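Local coordinates for protein ultraspiracle (Drosophila melanogaster, PDB 1HG4) that probably acts as a nuclear hormone receptor and transcription factor of the fly, its ligand-binding domain here holding a phospholipid and locked in an inactive conformation, at residues A[92-97]-A[158-163]; A[100-105]-A[167-172]; A[162-167]-A[237-242]. All blocks are in the same frame, centred on the assembly; numbering follows the deposited sequence.

Interaction 1. Residues A[92-97]-A[158-163]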
loop_
_atom_site.group_PDB
_atom_site.type_symbol
_atom_site.label_atom_id
_atom_site.label_comp_id
_atom_site.label_asym_id
_atom_site.label_seq_id
_atom_site.Cartn_x
_atom_site.Cartn_y
_atom_site.Cartn_z
ATOM N N LEU A 92 23.402 6.827 2.379
ATOM C CA LEU A 92 23.954 5.536 2.776
ATOM C C LEU A 92 25.430 5.692 3.084
ATOM O O LEU A 92 25.912 5.142 4.078
ATOM C CB LEU A 92 23.747 4.488 1.670
ATOM C CG LEU A 92 22.283 4.055 1.436
ATOM C CD1 LEU A 92 22.207 3.137 0.214
ATOM C CD2 LEU A 92 21.719 3.348 2.666
ATOM N N LEU A 93 26.150 6.450 2.251
ATOM C CA LEU A 93 27.583 6.664 2.489
ATOM C C LEU A 93 27.819 7.429 3.788
ATOM O O LEU A 93 28.633 7.016 4.611
ATOM C CB LEU A 93 28.240 7.414 1.330
ATOM C CG LEU A 93 28.249 6.687 -0.015
ATOM C CD1 LEU A 93 29.197 7.383 -0.977
ATOM C CD2 LEU A 93 28.687 5.266 0.181
ATOM N N ILE A 94 27.095 8.529 3.977
ATOM C CA ILE A 94 27.247 9.342 5.177
ATOM C C ILE A 94 26.878 8.605 6.454
ATOM O O ILE A 94 27.442 8.890 7.507
ATOM C CB ILE A 94 26.426 10.643 5.069
ATOM C CG1 ILE A 94 27.022 11.516 3.968
ATOM C CG2 ILE A 94 26.436 11.399 6.400
ATOM C CD1 ILE A 94 26.257 12.797 3.735
ATOM N N ALA A 95 25.942 7.662 6.369
ATOM C CA ALA A 95 25.547 6.884 7.546
ATOM C C ALA A 95 26.745 6.015 7.947
ATOM O O ALA A 95 27.028 5.826 9.128
ATOM C CB ALA A 95 24.330 6.003 7.235
ATOM N N ASN A 96 27.443 5.483 6.951
ATOM C CA ASN A 96 28.625 4.675 7.216
ATOM C C ASN A 96 29.770 5.510 7.799
ATOM O O ASN A 96 30.494 5.015 8.659
ATOM C CB ASN A 96 29.092 3.967 5.944
ATOM C CG ASN A 96 28.335 2.666 5.685
ATOM O OD1 ASN A 96 28.139 2.258 4.536
ATOM N ND2 ASN A 96 27.926 1.999 6.756
ATOM N N VAL A 97 29.945 6.758 7.353
ATOM C CA VAL A 97 31.021 7.564 7.921
ATOM C C VAL A 97 30.646 7.954 9.347
ATOM O O VAL A 97 31.508 8.030 10.215
ATOM C CB VAL A 97 31.339 8.861 7.105
ATOM C CG1 VAL A 97 31.389 8.550 5.639
ATOM C CG2 VAL A 97 30.330 9.937 7.388
ATOM N N ASP A 158 31.563 19.181 10.737
ATOM C CA ASP A 158 31.058 19.285 12.097
ATOM C C ASP A 158 29.671 18.707 12.335
ATOM O O ASP A 158 29.487 17.937 13.269
ATOM C CB ASP A 158 31.081 20.738 12.583
ATOM C CG ASP A 158 32.462 21.193 12.968
ATOM O OD1 ASP A 158 33.185 20.408 13.628
ATOM O OD2 ASP A 158 32.824 22.335 12.624
ATOM N N ARG A 159 28.695 19.061 11.509
ATOM C CA ARG A 159 27.371 18.525 11.768
ATOM C C ARG A 159 27.272 17.023 11.563
ATOM O O ARG A 159 26.427 16.378 12.157
ATOM C CB ARG A 159 26.282 19.297 11.003
ATOM C CG ARG A 159 26.604 19.779 9.621
ATOM C CD ARG A 159 25.548 20.822 9.192
ATOM N NE ARG A 159 24.189 20.442 9.590
ATOM C CZ ARG A 159 23.170 20.259 8.749
ATOM N NH1 ARG A 159 23.334 20.422 7.438
ATOM N NH2 ARG A 159 21.980 19.895 9.215
ATOM N N ILE A 160 28.158 16.453 10.760
ATOM C CA ILE A 160 28.131 15.008 10.581
ATOM C C ILE A 160 28.499 14.362 11.905
ATOM O O ILE A 160 27.895 13.376 12.306
ATOM C CB ILE A 160 29.146 14.514 9.526
ATOM C CG1 ILE A 160 28.593 14.743 8.119
ATOM C CG2 ILE A 160 29.432 13.042 9.738
ATOM C CD1 ILE A 160 29.480 14.215 7.017
ATOM N N LEU A 161 29.488 14.925 12.588
ATOM C CA LEU A 161 29.939 14.353 13.850
ATOM C C LEU A 161 29.085 14.732 15.046
ATOM O O LEU A 161 28.921 13.934 15.962
ATOM C CB LEU A 161 31.400 14.737 14.108
ATOM C CG LEU A 161 32.381 14.199 13.064
ATOM C CD1 LEU A 161 33.754 14.796 13.260
ATOM C CD2 LEU A 161 32.434 12.694 13.173
ATOM N N SER A 162 28.540 15.942 15.050
ATOM C CA SER A 162 27.704 16.377 16.165
ATOM C C SER A 162 26.276 15.845 16.065
ATOM O O SER A 162 25.726 15.323 17.037
ATOM C CB SER A 162 27.669 17.897 16.228
ATOM O OG SER A 162 28.974 18.408 16.433
ATOM N N GLU A 163 25.687 15.973 14.877
ATOM C CA GLU A 163 24.318 15.541 14.635
ATOM C C GLU A 163 24.102 14.041 14.402
ATOM O O GLU A 163 22.999 13.533 14.583
ATOM C CB GLU A 163 23.746 16.345 13.473
ATOM C CG GLU A 163 23.645 17.825 13.793
ATOM C CD GLU A 163 23.105 18.650 12.639
ATOM O OE1 GLU A 163 22.055 18.269 12.075
ATOM O OE2 GLU A 163 23.726 19.690 12.305
#
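Ile160 reaches from helix 154-171 between Ile94 and Val97, which lie one turn apart on helix 78-100. Its CB stays back, with no atom of segment 92-97 within contact distance. The two branches do the touching. Ile160 CG2, the short branch, meets Val97 CG2 at 4.0 Å. The long branch leaves beside the backbone N, with CG1 anti to the carbonyl carbon (chi1 -79°). Ile160 CG1 already lies 4.3 Å from Ile94 CG2. The chain then runs on extended, and its tip, Ile160 CD1, comes to 4.2 Å from Ile94 CG2. Ile160 crosses both partners at about a right angle, so methyls touch but the chains do not run alongside. The backbones are nearest at the same place, with 7.9 Å between Ile94 CA and Ile160 CA.

In the three-layer helical sandwich of nuclear receptor ligand-binding domains, helix 78-100 belongs to the middle layer. Helix 154-171 covers it from an outer layer. The contact joins these two layers and is wholly apolar, with no hydrogen bond across it.

All three side chains are buried. Val97 places CG2 between its backbone N and carbonyl carbon, which aims this methyl at Ile160. The side chain of Val97 also touches the bound phospholipid, so it lies between the ligand pocket and helix 154-171. Ile94 packs further on Leu236 and Cys243 of helix 225-250. Ile160 is also covered by Leu135 of strand 134-136.

Interaction 2. Residues A[100-105]-A[167-172]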
loop_
_atom_site.group_PDB
_atom_site.type_symbol
_atom_site.label_atom_id
_atom_site.label_comp_id
_atom_site.label_asym_id
_atom_site.label_seq_id
_atom_site.Cartn_x
_atom_site.Cartn_y
_atom_site.Cartn_z
ATOM N N CYS A 100 31.634 4.905 11.494
ATOM C CA CYS A 100 33.080 4.693 11.605
ATOM C C CYS A 100 33.715 5.783 12.436
ATOM O O CYS A 100 34.794 5.598 12.975
ATOM C CB CYS A 100 33.777 4.724 10.239
ATOM S SG CYS A 100 33.475 3.321 9.186
ATOM N N SER A 101 33.057 6.931 12.519
ATOM C CA SER A 101 33.606 8.048 13.274
ATOM C C SER A 101 33.203 8.027 14.756
ATOM O O SER A 101 33.342 9.028 15.477
ATOM C CB SER A 101 33.192 9.357 12.600
ATOM O OG SER A 101 33.598 9.351 11.237
ATOM N N ILE A 102 32.710 6.878 15.212
ATOM C CA ILE A 102 32.309 6.732 16.607
ATOM C C ILE A 102 33.509 6.240 17.421
ATOM O O ILE A 102 33.555 6.413 18.646
ATOM C CB ILE A 102 31.124 5.727 16.763
ATOM C CG1 ILE A 102 29.868 6.306 16.114
ATOM C CG2 ILE A 102 30.844 5.459 18.242
ATOM C CD1 ILE A 102 28.652 5.446 16.256
ATOM N N VAL A 103 34.481 5.644 16.727
ATOM C CA VAL A 103 35.685 5.113 17.363
ATOM C C VAL A 103 36.558 6.166 18.029
ATOM O O VAL A 103 37.073 5.944 19.124
ATOM C CB VAL A 103 36.547 4.332 16.351
ATOM C CG1 VAL A 103 37.988 4.298 16.806
ATOM C CG2 VAL A 103 36.009 2.905 16.209
ATOM N N SER A 104 36.728 7.311 17.383
ATOM C CA SER A 104 37.571 8.352 17.953
ATOM C C SER A 104 36.824 9.553 18.515
ATOM O O SER A 104 37.284 10.687 18.375
ATOM C CB SER A 104 38.594 8.834 16.918
ATOM O OG SER A 104 37.958 9.440 15.803
ATOM N N LEU A 105 35.677 9.312 19.145
ATOM C CA LEU A 105 34.910 10.395 19.746
ATOM C C LEU A 105 35.442 10.702 21.151
ATOM O O LEU A 105 35.105 10.024 22.129
ATOM C CB LEU A 105 33.417 10.035 19.819
ATOM C CG LEU A 105 32.555 10.423 18.607
ATOM C CD1 LEU A 105 31.150 9.881 18.778
ATOM C CD2 LEU A 105 32.513 11.945 18.467
ATOM N N LYS A 167 25.302 11.714 18.627
ATOM C CA LYS A 167 23.993 11.237 19.048
ATOM C C LYS A 167 23.848 9.722 18.941
ATOM O O LYS A 167 23.170 9.112 19.765
ATOM C CB LYS A 167 22.893 11.969 18.273
ATOM C CG LYS A 167 22.828 13.452 18.638
ATOM C CD LYS A 167 21.641 14.157 18.008
ATOM C CE LYS A 167 21.565 15.603 18.469
ATOM N NZ LYS A 167 20.394 16.293 17.858
ATOM N N MET A 168 24.491 9.108 17.951
ATOM C CA MET A 168 24.415 7.657 17.817
ATOM C C MET A 168 25.116 7.033 19.027
ATOM O O MET A 168 24.592 6.119 19.663
ATOM C CB MET A 168 25.093 7.186 16.529
ATOM C CG MET A 168 24.371 7.595 15.260
ATOM S SD MET A 168 25.251 7.095 13.784
ATOM C CE MET A 168 24.013 7.391 12.532
ATOM N N LYS A 169 26.307 7.536 19.334
ATOM C CA LYS A 169 27.075 7.049 20.476
ATOM C C LYS A 169 26.241 7.237 21.739
ATOM O O LYS A 169 26.071 6.320 22.527
ATOM C CB LYS A 169 28.389 7.828 20.612
ATOM C CG LYS A 169 29.240 7.387 21.794
ATOM C CD LYS A 169 30.471 8.254 21.943
ATOM C CE LYS A 169 31.317 7.837 23.141
ATOM N NZ LYS A 169 31.856 6.453 23.002
ATOM N N ARG A 170 25.725 8.443 21.913
ATOM C CA ARG A 170 24.894 8.773 23.053
ATOM C C ARG A 170 23.721 7.789 23.194
ATOM O O ARG A 170 23.277 7.509 24.303
ATOM C CB ARG A 170 24.382 10.210 22.887
ATOM C CG ARG A 170 23.404 10.692 23.945
ATOM C CD ARG A 170 22.979 12.134 23.654
ATOM N NE ARG A 170 21.683 12.467 24.247
ATOM C CZ ARG A 170 20.988 13.565 23.958
ATOM N NH1 ARG A 170 21.468 14.442 23.081
ATOM N NH2 ARG A 170 19.808 13.779 24.535
ATOM N N LEU A 171 23.236 7.259 22.071
ATOM C CA LEU A 171 22.110 6.317 22.078
ATOM C C LEU A 171 22.529 4.861 22.196
ATOM O O LEU A 171 21.688 3.990 22.394
ATOM C CB LEU A 171 21.274 6.474 20.800
ATOM C CG LEU A 171 20.322 7.663 20.695
ATOM C CD1 LEU A 171 19.821 7.807 19.261
ATOM C CD2 LEU A 171 19.166 7.453 21.656
ATOM N N ASN A 172 23.826 4.598 22.076
ATOM C CA ASN A 172 24.344 3.233 22.130
ATOM C C ASN A 172 23.857 2.486 20.890
ATOM O O ASN A 172 23.506 1.307 20.958
ATOM C CB ASN A 172 23.854 2.499 23.384
ATOM C CG ASN A 172 24.302 3.165 24.675
ATOM O OD1 ASN A 172 25.499 3.382 24.901
ATOM N ND2 ASN A 172 23.338 3.487 25.539
#
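No flat group takes part where Ile102 and Leu105 meet Met168 and Lys169. There is no ring face or edge to fill, and saturated carbons make the whole contact. Lys169 supplies its alkyl chain. Its CB meets two side chains, with Leu105 CD1 3.9 Å from Lys169 CB and Ile102 CG2 4.2 Å from Lys169 CB. Further along, Leu105 CD1 rests against Lys169 CD at 3.6 Å. The side chains of Leu105 and Lys169 lie alongside one another and run antiparallel, so more than one carbon of each is used. The first torsion of Lys169 sets CG opposite the backbone N (chi1 179°) and starts the chain along Leu105. A bend comes only at the last torsion, before NZ.

Ile102 uses both its branches. CG2 goes to Lys169, while Ile102 CD1 lies 4.0 Å from Met168 CB. Met168 touches with its root alone, and the rest of its extended chain leads away toward the interior.

Segment 100-105 follows the end of helix 78-100. A type I beta turn from Ile102 to Leu105 brings these two side chains to the same partner. Ser101 OG fixes the start of this loop through hydrogen bonds with Val97 O and Phe136 N. Residues 106-130 beyond it are not modelled. On the other side, helix 154-171 ends in a Schellman motif, with Asn172 at positive phi (68°).

No hydrogen bond crosses the contact. The lysine lends its methylenes to two apolar side chains at the domain surface, while the bend before NZ lets its charged end stay out of the apolar contact.

Interaction 3. Residues A[162-167]-A[237-242]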
loop_
_atom_site.group_PDB
_atom_site.type_symbol
_atom_site.label_atom_id
_atom_site.label_comp_id
_atom_site.label_asym_id
_atom_site.label_seq_id
_atom_site.Cartn_x
_atom_site.Cartn_y
_atom_site.Cartn_z
ATOM N N SER A 162 28.540 15.942 15.050
ATOM C CA SER A 162 27.704 16.377 16.165
ATOM C C SER A 162 26.276 15.845 16.065
ATOM O O SER A 162 25.726 15.323 17.037
ATOM C CB SER A 162 27.669 17.897 16.228
ATOM O OG SER A 162 28.974 18.408 16.433
ATOM N N GLU A 163 25.687 15.973 14.877
ATOM C CA GLU A 163 24.318 15.541 14.635
ATOM C C GLU A 163 24.102 14.041 14.402
ATOM O O GLU A 163 22.999 13.533 14.583
ATOM C CB GLU A 163 23.746 16.345 13.473
ATOM C CG GLU A 163 23.645 17.825 13.793
ATOM C CD GLU A 163 23.105 18.650 12.639
ATOM O OE1 GLU A 163 22.055 18.269 12.075
ATOM O OE2 GLU A 163 23.726 19.690 12.305
ATOM N N LEU A 164 25.147 13.325 14.019
ATOM C CA LEU A 164 25.002 11.901 13.787
ATOM C C LEU A 164 25.865 11.058 14.720
ATOM O O LEU A 164 25.335 10.390 15.615
ATOM C CB LEU A 164 25.317 11.583 12.326
ATOM C CG LEU A 164 24.402 12.304 11.319
ATOM C CD1 LEU A 164 24.903 12.079 9.904
ATOM C CD2 LEU A 164 22.954 11.815 11.469
ATOM N N SER A 165 27.183 11.100 14.530
ATOM C CA SER A 165 28.107 10.316 15.358
ATOM C C SER A 165 27.882 10.449 16.866
ATOM O O SER A 165 27.684 9.452 17.560
ATOM C CB SER A 165 29.556 10.687 15.034
ATOM O OG SER A 165 29.887 10.361 13.695
ATOM N N VAL A 166 27.917 11.676 17.371
ATOM C CA VAL A 166 27.720 11.915 18.796
ATOM C C VAL A 166 26.394 11.361 19.295
ATOM O O VAL A 166 26.364 10.609 20.263
ATOM C CB VAL A 166 27.817 13.442 19.133
ATOM C CG1 VAL A 166 27.381 13.713 20.570
ATOM C CG2 VAL A 166 29.249 13.917 18.939
ATOM N N LYS A 167 25.302 11.714 18.627
ATOM C CA LYS A 167 23.993 11.237 19.048
ATOM C C LYS A 167 23.848 9.722 18.941
ATOM O O LYS A 167 23.170 9.112 19.765
ATOM C CB LYS A 167 22.893 11.969 18.273
ATOM C CG LYS A 167 22.828 13.452 18.638
ATOM C CD LYS A 167 21.641 14.157 18.008
ATOM C CE LYS A 167 21.565 15.603 18.469
ATOM N NZ LYS A 167 20.394 16.293 17.858
ATOM N N ARG A 237 19.279 13.177 6.094
ATOM C CA ARG A 237 18.839 13.714 4.806
ATOM C C ARG A 237 19.300 15.151 4.586
ATOM O O ARG A 237 19.786 15.500 3.514
ATOM C CB ARG A 237 17.315 13.666 4.689
ATOM C CG ARG A 237 16.830 14.121 3.321
ATOM C CD ARG A 237 15.323 14.104 3.181
ATOM N NE ARG A 237 14.921 14.628 1.875
ATOM C CZ ARG A 237 13.665 14.870 1.508
ATOM N NH1 ARG A 237 12.665 14.637 2.350
ATOM N NH2 ARG A 237 13.409 15.352 0.298
ATOM N N SER A 238 19.140 15.988 5.601
ATOM C CA SER A 238 19.551 17.375 5.494
ATOM C C SER A 238 21.046 17.520 5.203
ATOM O O SER A 238 21.441 18.260 4.317
ATOM C CB SER A 238 19.208 18.119 6.779
ATOM O OG SER A 238 19.473 19.503 6.622
ATOM N N ILE A 239 21.876 16.810 5.960
ATOM C CA ILE A 239 23.326 16.862 5.774
ATOM C C ILE A 239 23.677 16.334 4.389
ATOM O O ILE A 239 24.508 16.893 3.678
ATOM C CB ILE A 239 24.047 16.007 6.845
ATOM C CG1 ILE A 239 23.805 16.602 8.235
ATOM C CG2 ILE A 239 25.528 15.927 6.540
ATOM C CD1 ILE A 239 24.381 15.786 9.357
ATOM N N SER A 240 23.021 15.249 4.019
ATOM C CA SER A 240 23.225 14.603 2.739
ATOM C C SER A 240 22.931 15.548 1.561
ATOM O O SER A 240 23.615 15.513 0.529
ATOM C CB SER A 240 22.349 13.342 2.691
ATOM O OG SER A 240 22.301 12.767 1.398
ATOM N N LEU A 241 21.919 16.401 1.706
ATOM C CA LEU A 241 21.584 17.345 0.641
ATOM C C LEU A 241 22.684 18.405 0.479
ATOM O O LEU A 241 22.984 18.819 -0.640
ATOM C CB LEU A 241 20.234 18.012 0.927
ATOM C CG LEU A 241 19.023 17.069 0.775
ATOM C CD1 LEU A 241 17.740 17.726 1.292
ATOM C CD2 LEU A 241 18.865 16.675 -0.697
ATOM N N LYS A 242 23.292 18.834 1.586
ATOM C CA LYS A 242 24.367 19.825 1.518
ATOM C C LYS A 242 25.604 19.205 0.851
ATOM O O LYS A 242 26.295 19.881 0.080
ATOM C CB LYS A 242 24.739 20.328 2.915
ATOM C CG LYS A 242 23.544 20.660 3.789
ATOM C CD LYS A 242 22.605 21.698 3.153
ATOM C CE LYS A 242 21.237 21.697 3.843
ATOM N NZ LYS A 242 21.365 21.980 5.300
#
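Ile239 CD1 is the atom of segment 237-242 that makes the contacts with segment 162-167. It meets Leu164 tip to tip, with Ile239 CD1 3.8 Å from Leu164 CD1. The branch point is nearly as near, at 4.0 Å between Leu164 CG and Ile239 CD1. Glu163 comes in with its first methylene, as Glu163 CB lies 4.2 Å from Ile239 CD1. Ile239 sends CG1 out beside its backbone N, and a second torsion of 176° keeps the branch extended, so CD1 reaches helix 154-171. The backbones stay well apart, with 9.0 Å between Glu163 CA and Ile239 CA.

Next outward, the same methyl packs on the backbone of helix 154-171 at Arg159 O. Ile160 also touches Ile239, and Ala98 of helix 78-100 touches Leu164.

A wider pi-type turn at 162-166 shapes the helix here. Leu164 lies within it and has an unusual phi of -118°. Leu161 O and Val166 N probably form a hydrogen bond of this turn. Ser165 OG is hydrogen-bonded to Ala98 O, which ties the turn to helix 78-100.

The carboxylate of Glu163 turns to its own helix, where Arg159 NH2 gives a hydrogen bond to Glu163 OE1. Arg159 NE pairs with Glu163 OE2 in a salt bridge, but the place of OE2 in the model is less sure.

Helices 154-171 and 225-250 are neighbours in one outer layer of the ligand-binding domain sandwich. Only saturated carbons join these segments, and no hydrogen bond crosses. Contact therefore rests on shape and burial, while the charge of Glu163 is probably balanced within its own helix.

All three contacts use helix 154-171, in the order interaction 1, interaction 3, interaction 2 along it. Interactions 1 and 3 share Ser162 and Glu163, with centres about 5 Å apart. Interactions 2 and 3 share Lys167, with centres about 13 Å apart. The centres of interactions 1 and 2 lie about 10 Å apart. Along the chain, segments 92-97 and 100-105 come first, then the three on helix 154-171, then 237-242. Leu161 CD2 lies 3.5 Å from Ser101 CB and links interaction 1 to interaction 2. The helix is thus packed on helix 78-100, on the loop that follows it, and on helix 225-250. Interaction 1 reaches the phospholipid pocket, while interaction 2 lies nearer the surface.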